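Local coordinates for Phosphoglucomutase/phosphomannomutase family protein (Burkholderia thailandensis, PDB 3UW2), which probably catalyses intramolecular phosphate transfer on sugar phosphates, as a metal-binding member of the phosphohexose mutase family, at residues D63-A68 against S123-T128; V93-M98 against G170-Y175. One frame throughout, in Å; residues are numbered along the deposited sequence.

Contact 1 (D63-A68 against S123-T128)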
ATOM      1  N   ASP A  63     -12.103 -21.638 -10.353  1.00 37.04           N
ATOM      2  CA  ASP A  63     -11.662 -21.995 -11.691  1.00 35.52           C
ATOM      3  C   ASP A  63     -11.149 -20.847 -12.582  1.00 33.78           C
ATOM      4  O   ASP A  63     -11.025 -21.054 -13.792  1.00 33.64           O
ATOM      5  CB  ASP A  63     -12.753 -22.751 -12.449  1.00 41.07           C
ATOM      6  CG  ASP A  63     -13.982 -21.897 -12.700  1.00 41.36           C
ATOM      7  OD1 ASP A  63     -14.048 -20.726 -12.208  1.00 42.48           O
ATOM      8  OD2 ASP A  63     -14.888 -22.418 -13.391  1.00 50.14           O
ATOM      9  N   ALA A  64     -10.855 -19.672 -12.011  1.00 29.71           N
ATOM     10  CA  ALA A  64     -10.485 -18.531 -12.817  1.00 27.63           C
ATOM     11  C   ALA A  64      -9.633 -17.556 -12.010  1.00 28.33           C
ATOM     12  O   ALA A  64      -9.795 -17.454 -10.822  1.00 25.79           O
ATOM     13  CB  ALA A  64     -11.701 -17.808 -13.382  1.00 30.08           C
ATOM     14  N   VAL A  65      -8.767 -16.821 -12.709  1.00 26.31           N
ATOM     15  CA  VAL A  65      -7.911 -15.849 -12.101  1.00 24.59           C
ATOM     16  C   VAL A  65      -7.770 -14.676 -13.074  1.00 26.35           C
ATOM     17  O   VAL A  65      -7.504 -14.875 -14.294  1.00 28.10           O
ATOM     18  CB  VAL A  65      -6.490 -16.431 -11.842  1.00 24.74           C
ATOM     19  CG1 VAL A  65      -5.599 -15.320 -11.276  1.00 24.11           C
ATOM     20  CG2 VAL A  65      -6.552 -17.537 -10.770  1.00 25.11           C
ATOM     21  N   VAL A  66      -7.911 -13.458 -12.551  1.00 25.03           N
ATOM     22  CA  VAL A  66      -7.591 -12.251 -13.305  1.00 25.48           C
ATOM     23  C   VAL A  66      -6.075 -12.030 -13.265  1.00 28.38           C
ATOM     24  O   VAL A  66      -5.445 -12.183 -12.181  1.00 26.33           O
ATOM     25  CB  VAL A  66      -8.250 -11.043 -12.583  1.00 26.73           C
ATOM     26  CG1 VAL A  66      -7.797  -9.689 -13.144  1.00 24.92           C
ATOM     27  CG2 VAL A  66      -9.746 -11.130 -12.723  1.00 28.25           C
ATOM     28  N   VAL A  67      -5.464 -11.626 -14.387  1.00 26.50           N
ATOM     29  CA  VAL A  67      -4.043 -11.223 -14.328  1.00 26.14           C
ATOM     30  C   VAL A  67      -3.872  -9.792 -14.854  1.00 26.31           C
ATOM     31  O   VAL A  67      -4.669  -9.349 -15.625  1.00 25.02           O
ATOM     32  CB  VAL A  67      -3.083 -12.157 -15.112  1.00 27.18           C
ATOM     33  CG1 VAL A  67      -3.144 -13.571 -14.558  1.00 25.42           C
ATOM     34  CG2 VAL A  67      -3.400 -12.133 -16.602  1.00 24.36           C
ATOM     35  N   ALA A  68      -2.858  -9.058 -14.374  1.00 24.91           N
ATOM     36  CA  ALA A  68      -2.630  -7.697 -14.795  1.00 25.44           C
ATOM     37  C   ALA A  68      -1.131  -7.451 -14.611  1.00 25.92           C
ATOM     38  O   ALA A  68      -0.439  -8.250 -13.947  1.00 23.38           O
ATOM     39  CB  ALA A  68      -3.458  -6.716 -13.902  1.00 26.10           C
ATOM     40  N   SER A 123     -10.133 -14.219  -7.774  1.00 28.27           N
ATOM     41  CA  SER A 123      -8.664 -14.269  -7.467  1.00 26.98           C
ATOM     42  C   SER A 123      -7.912 -13.428  -8.514  1.00 25.93           C
ATOM     43  O   SER A 123      -8.401 -13.289  -9.620  1.00 27.01           O
ATOM     44  CB  SER A 123      -8.182 -15.726  -7.513  1.00 26.49           C
ATOM     45  OG  SER A 123      -8.926 -16.488  -6.575  1.00 28.64           O
ATOM     46  N   CYS A 124      -6.755 -12.840  -8.187  1.00 27.49           N
ATOM     47  CA  CYS A 124      -5.990 -12.119  -9.226  1.00 26.10           C
ATOM     48  C   CYS A 124      -4.561 -12.142  -8.897  1.00 27.78           C
ATOM     49  O   CYS A 124      -4.207 -12.279  -7.707  1.00 27.59           O
ATOM     50  CB  CYS A 124      -6.392 -10.649  -9.376  1.00 30.23           C
ATOM     51  SG  CYS A 124      -6.163  -9.646  -7.883  1.00 36.08           S
ATOM     52  N   ILE A 125      -3.739 -11.948  -9.915  1.00 24.92           N
ATOM     53  CA  ILE A 125      -2.320 -11.789  -9.662  1.00 26.80           C
ATOM     54  C   ILE A 125      -1.891 -10.571 -10.490  1.00 26.24           C
ATOM     55  O   ILE A 125      -2.198 -10.486 -11.661  1.00 27.38           O
ATOM     56  CB  ILE A 125      -1.522 -13.016 -10.128  1.00 26.10           C
ATOM     57  CG1 ILE A 125      -1.972 -14.252  -9.359  1.00 23.89           C
ATOM     58  CG2 ILE A 125      -0.031 -12.770  -9.917  1.00 24.08           C
ATOM     59  CD1 ILE A 125      -1.429 -15.552  -9.980  1.00 25.10           C
ATOM     60  N   VAL A 126      -1.213  -9.628  -9.868  1.00 25.52           N
ATOM     61  CA  VAL A 126      -0.740  -8.476 -10.583  1.00 24.26           C
ATOM     62  C   VAL A 126       0.767  -8.648 -10.697  1.00 25.51           C
ATOM     63  O   VAL A 126       1.463  -8.869  -9.682  1.00 23.75           O
ATOM     64  CB  VAL A 126      -1.159  -7.134  -9.909  1.00 25.85           C
ATOM     65  CG1 VAL A 126      -0.688  -5.952 -10.801  1.00 24.80           C
ATOM     66  CG2 VAL A 126      -2.711  -7.048  -9.747  1.00 25.10           C
ATOM     67  N   VAL A 127       1.294  -8.586 -11.933  1.00 24.07           N
ATOM     68  CA  VAL A 127       2.786  -8.672 -12.039  1.00 22.96           C
ATOM     69  C   VAL A 127       3.350  -7.246 -11.900  1.00 24.84           C
ATOM     70  O   VAL A 127       3.163  -6.412 -12.820  1.00 24.34           O
ATOM     71  CB  VAL A 127       3.129  -9.228 -13.455  1.00 22.90           C
ATOM     72  CG1 VAL A 127       4.646  -9.417 -13.618  1.00 22.25           C
ATOM     73  CG2 VAL A 127       2.377 -10.572 -13.684  1.00 23.30           C
ATOM     74  N   THR A 128       4.073  -6.930 -10.803  1.00 23.80           N
ATOM     75  CA  THR A 128       4.472  -5.602 -10.616  1.00 23.44           C
ATOM     76  C   THR A 128       5.676  -5.642  -9.646  1.00 25.40           C
ATOM     77  O   THR A 128       5.787  -6.542  -8.791  1.00 24.72           O
ATOM     78  CB  THR A 128       3.362  -4.692 -10.009  1.00 24.18           C
ATOM     79  OG1 THR A 128       3.952  -3.414  -9.678  1.00 28.91           O
ATOM     80  CG2 THR A 128       2.858  -5.305  -8.728  1.00 22.71           C
TER
HETATM   81  O   HOH W   1     -10.637 -17.827  -7.701  1.00 37.23           O
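Ala68 O is gripped twice from the neighbouring strand: Val127 N donates to it over 2.7 Å, nearly straight with 171° at the hydrogen, and Val126 CA lies 3.4 Å from Ala68 O as a supporting C-H donor. Three further backbone bonds define a parallel pairing in which Val66, Val67 and Ala68 stand beside Cys124, Ile125 and Val126. Val66 N reaches Ser123 O at 3.0 Å, and Val66 O receives Ile125 N at 2.8 Å. The bond from Ala68 N to Ile125 O, 3.1 Å long, is the most bent of the four (142°).

Side chains alternate between the two faces. Val66, Ala68, Cys124 and Val126 share one of them. There Cys124 meets Val66 through its methylene, CB to CB at 3.7 Å. Ala68 CB sits 4.2 Å from Val126 CG1. On the face of Val67 and Ile125, one branch of Val65 lies opposite its backbone N (chi1 176°), which sends CG1 diagonally across to Ile125 CG1 at 4.2 Å.

Helix 101-107 covers the first face, with Tyr105 against Cys124 and Thr101 against Val126, whereas Phe53 and Leu82, from helices 43-59 and 75-88, press on Ile125. This is the helix-sheet-helix sandwich of the alpha/beta/alpha domain I. Ser123 OG is hydrogen-bonded to Arg144 N; a water also placed between it and Ala64 O stands too close to OG for that bridge to be trusted.

Every direct hydrogen bond between these segments is thus main chain to main chain, and all the touching residues are buried. The N-H and C=O groups of Val66 and Ala68 are paired across the contact, while those of Val65 and Val67 pair with strand 92-98, leaving mostly apolar side chains to meet the helices on the two faces.

Contact 2 (V93-M98 against G170-Y175); sequences VVDVGM and GSYEQY
Tyr172 reaches across to Asp95 on a parallel strand pair, in which short strand 172-174 is added beside 92-98 in the mixed sheet of the alpha/beta/alpha fold. The phenol OH donates to Asp95 OD2 at 2.6 Å. OD2 lies at the ring's edge, near its plane, yet carboxylate and ring planes are turned 72° apart, and the hydroxyl meets OD2 on its anti side, somewhat out of the carboxylate plane. With CG opposite the backbone N (chi1 -171°), the Asp95 carboxylate extends to the phenol oxygen; Asp95 CB, set by the strand itself, lies 3.5 Å from Tyr172 CE1.

Each polar end has a second partner. Gln174 NE2 donates to Tyr172 OH over 3.0 Å, and Gly97 N closes an Asx turn onto Asp95 OD1 at 2.9 Å. Both oxygens accept, which should restrain the carboxylate's rotation and is consistent with a charged Asp95.

Val93 slants against the same ring, its CG1 3.9 Å from Tyr172 CD1. On the other face Val94 and Tyr175 lie side by side and point the same way; Tyr175 CB touches Val94 CG1, and the Tyr175 hydroxyl is hydrogen-bonded to Gln180 OE1. Glu173 OE2, on that side too, accepts from Ser115 N.

Four backbone bonds set the register, the straightest from Asp95 N to Glu173 O (177°). Beside them, a water donates to Val93 O at 2.9 Å and is also hydrogen-bonded to Ser171 OG.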
ATOM      1  N   VAL A  93      -8.060 -17.797 -17.515  1.00 26.61           N
ATOM      2  CA  VAL A  93      -7.357 -16.532 -17.236  1.00 27.60           C
ATOM      3  C   VAL A  93      -8.141 -15.410 -17.900  1.00 28.08           C
ATOM      4  O   VAL A  93      -8.552 -15.526 -19.052  1.00 31.57           O
ATOM      5  CB  VAL A  93      -5.905 -16.534 -17.779  1.00 27.46           C
ATOM      6  CG1 VAL A  93      -5.261 -15.113 -17.708  1.00 27.28           C
ATOM      7  CG2 VAL A  93      -5.093 -17.551 -16.971  1.00 27.35           C
ATOM      8  N   VAL A  94      -8.388 -14.354 -17.132  1.00 26.24           N
ATOM      9  CA  VAL A  94      -8.899 -13.078 -17.630  1.00 26.04           C
ATOM     10  C   VAL A  94      -7.801 -12.040 -17.507  1.00 27.74           C
ATOM     11  O   VAL A  94      -7.362 -11.682 -16.392  1.00 26.18           O
ATOM     12  CB  VAL A  94     -10.143 -12.637 -16.856  1.00 28.63           C
ATOM     13  CG1 VAL A  94     -10.642 -11.284 -17.387  1.00 28.73           C
ATOM     14  CG2 VAL A  94     -11.207 -13.717 -17.015  1.00 27.95           C
ATOM     15  N   ASP A  95      -7.327 -11.594 -18.658  1.00 27.95           N
ATOM     16  CA  ASP A  95      -6.186 -10.704 -18.706  1.00 30.17           C
ATOM     17  C   ASP A  95      -6.678  -9.253 -18.851  1.00 28.21           C
ATOM     18  O   ASP A  95      -7.226  -8.901 -19.878  1.00 30.43           O
ATOM     19  CB  ASP A  95      -5.244 -11.133 -19.857  1.00 27.61           C
ATOM     20  CG  ASP A  95      -3.935 -10.392 -19.840  1.00 27.87           C
ATOM     21  OD1 ASP A  95      -3.805  -9.347 -19.142  1.00 25.79           O
ATOM     22  OD2 ASP A  95      -3.021 -10.847 -20.555  1.00 26.48           O
ATOM     23  N   VAL A  96      -6.519  -8.435 -17.806  1.00 26.29           N
ATOM     24  CA  VAL A  96      -7.014  -7.065 -17.890  1.00 28.50           C
ATOM     25  C   VAL A  96      -5.924  -6.089 -18.383  1.00 30.36           C
ATOM     26  O   VAL A  96      -6.147  -4.855 -18.362  1.00 31.70           O
ATOM     27  CB  VAL A  96      -7.693  -6.589 -16.561  1.00 27.51           C
ATOM     28  CG1 VAL A  96      -8.932  -7.482 -16.235  1.00 27.33           C
ATOM     29  CG2 VAL A  96      -6.716  -6.605 -15.391  1.00 28.73           C
ATOM     30  N   GLY A  97      -4.755  -6.638 -18.765  1.00 27.82           N
ATOM     31  CA  GLY A  97      -3.730  -5.891 -19.506  1.00 26.66           C
ATOM     32  C   GLY A  97      -2.909  -5.069 -18.496  1.00 25.80           C
ATOM     33  O   GLY A  97      -2.747  -5.494 -17.374  1.00 26.65           O
ATOM     34  N   MET A  98      -2.387  -3.907 -18.920  1.00 24.92           N
ATOM     35  CA  MET A  98      -1.472  -3.085 -18.098  1.00 26.09           C
ATOM     36  C   MET A  98      -2.289  -2.009 -17.380  1.00 25.87           C
ATOM     37  O   MET A  98      -2.846  -1.088 -17.999  1.00 24.95           O
ATOM     38  CB  MET A  98      -0.414  -2.420 -18.991  1.00 26.50           C
ATOM     39  CG  MET A  98       0.620  -1.578 -18.201  1.00 26.32           C
ATOM     40  SD  MET A  98       1.382  -0.315 -19.296  1.00 29.38           S
ATOM     41  CE  MET A  98      -0.006   0.790 -19.688  1.00 25.56           C
ATOM     42  N   GLY A 170      -6.906 -24.405 -19.113  1.00 33.47           N
ATOM     43  CA  GLY A 170      -7.811 -23.263 -18.963  1.00 32.93           C
ATOM     44  C   GLY A 170      -7.878 -22.372 -20.195  1.00 31.12           C
ATOM     45  O   GLY A 170      -7.013 -22.399 -21.048  1.00 28.92           O
ATOM     46  N   SER A 171      -8.950 -21.614 -20.320  1.00 31.44           N
ATOM     47  CA  SER A 171      -9.098 -20.685 -21.445  1.00 31.40           C
ATOM     48  C   SER A 171      -8.366 -19.354 -21.145  1.00 30.43           C
ATOM     49  O   SER A 171      -7.820 -19.177 -20.054  1.00 28.83           O
ATOM     50  CB  SER A 171     -10.600 -20.419 -21.667  1.00 32.06           C
ATOM     51  OG  SER A 171     -11.130 -19.732 -20.516  1.00 32.31           O
ATOM     52  N   TYR A 172      -8.331 -18.448 -22.133  1.00 32.40           N
ATOM     53  CA  TYR A 172      -7.664 -17.138 -21.976  1.00 31.12           C
ATOM     54  C   TYR A 172      -8.528 -16.131 -22.664  1.00 31.34           C
ATOM     55  O   TYR A 172      -9.015 -16.391 -23.763  1.00 29.18           O
ATOM     56  CB  TYR A 172      -6.297 -17.141 -22.674  1.00 29.63           C
ATOM     57  CG  TYR A 172      -5.601 -15.783 -22.712  1.00 30.94           C
ATOM     58  CD1 TYR A 172      -4.912 -15.312 -21.560  1.00 28.36           C
ATOM     59  CD2 TYR A 172      -5.555 -15.007 -23.898  1.00 29.84           C
ATOM     60  CE1 TYR A 172      -4.231 -14.082 -21.540  1.00 27.90           C
ATOM     61  CE2 TYR A 172      -4.883 -13.774 -23.910  1.00 28.49           C
ATOM     62  CZ  TYR A 172      -4.201 -13.341 -22.751  1.00 28.36           C
ATOM     63  OH  TYR A 172      -3.567 -12.134 -22.707  1.00 28.37           O
ATOM     64  N   GLU A 173      -8.697 -14.968 -22.048  1.00 32.56           N
ATOM     65  CA  GLU A 173      -9.476 -13.904 -22.665  1.00 33.12           C
ATOM     66  C   GLU A 173      -8.888 -12.602 -22.198  1.00 32.18           C
ATOM     67  O   GLU A 173      -8.546 -12.477 -21.036  1.00 32.16           O
ATOM     68  CB  GLU A 173     -10.918 -13.943 -22.158  1.00 40.25           C
ATOM     69  CG  GLU A 173     -11.797 -12.853 -22.784  1.00 43.23           C
ATOM     70  CD  GLU A 173     -13.287 -13.016 -22.467  1.00 50.22           C
ATOM     71  OE1 GLU A 173     -13.666 -13.995 -21.773  1.00 45.05           O
ATOM     72  OE2 GLU A 173     -14.087 -12.165 -22.950  1.00 52.14           O
ATOM     73  N   GLN A 174      -8.806 -11.625 -23.096  1.00 30.97           N
ATOM     74  CA  GLN A 174      -8.429 -10.239 -22.729  1.00 31.97           C
ATOM     75  C   GLN A 174      -9.654  -9.372 -22.487  1.00 32.66           C
ATOM     76  O   GLN A 174     -10.652  -9.489 -23.196  1.00 32.77           O
ATOM     77  CB  GLN A 174      -7.501  -9.642 -23.788  1.00 32.71           C
ATOM     78  CG  GLN A 174      -6.118 -10.321 -23.735  1.00 35.91           C
ATOM     79  CD  GLN A 174      -5.218  -9.832 -24.861  1.00 44.41           C
ATOM     80  OE1 GLN A 174      -5.711  -9.356 -25.851  1.00 46.14           O
ATOM     81  NE2 GLN A 174      -3.910 -10.009 -24.728  1.00 45.53           N
ATOM     82  N   TYR A 175      -9.608  -8.564 -21.426  1.00 32.26           N
ATOM     83  CA  TYR A 175     -10.756  -7.779 -21.046  1.00 34.51           C
ATOM     84  C   TYR A 175     -10.309  -6.428 -20.527  1.00 34.83           C
ATOM     85  O   TYR A 175      -9.451  -6.346 -19.634  1.00 31.32           O
ATOM     86  CB  TYR A 175     -11.596  -8.497 -19.958  1.00 35.58           C
ATOM     87  CG  TYR A 175     -12.830  -7.715 -19.595  1.00 39.30           C
ATOM     88  CD1 TYR A 175     -13.921  -7.624 -20.495  1.00 42.49           C
ATOM     89  CD2 TYR A 175     -12.901  -6.998 -18.379  1.00 36.36           C
ATOM     90  CE1 TYR A 175     -15.055  -6.874 -20.165  1.00 44.73           C
ATOM     91  CE2 TYR A 175     -14.031  -6.256 -18.035  1.00 38.79           C
ATOM     92  CZ  TYR A 175     -15.109  -6.192 -18.930  1.00 43.81           C
ATOM     93  OH  TYR A 175     -16.230  -5.456 -18.606  1.00 44.49           O
TER
HETATM   94  O   HOH W   2     -10.709 -17.122 -20.030  1.00 32.56           O

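Contacts 1 and 2 are successive parts of one sheet, their centres about 9 Å apart. The join is between 63-68 and 93-98. Val67 N lies 2.8 Å from Val94 O, a probable hydrogen bond. Val67 O lies 3.0 Å from Val96 N, probably a second one. Ala68 CB packs 3.6 Å from Val96 CG2. Strands 64-69 and 92-98, connected through helix 75-88, form a beta-alpha-beta crossover. Contact 1 lies nearer the metal site: the side chain of Val126 is about 6 Å from that of Asp266, which binds zinc with Asp264 and Asp268, and about 9 Å from the zinc ion itself. Contact 2 lies away from that site.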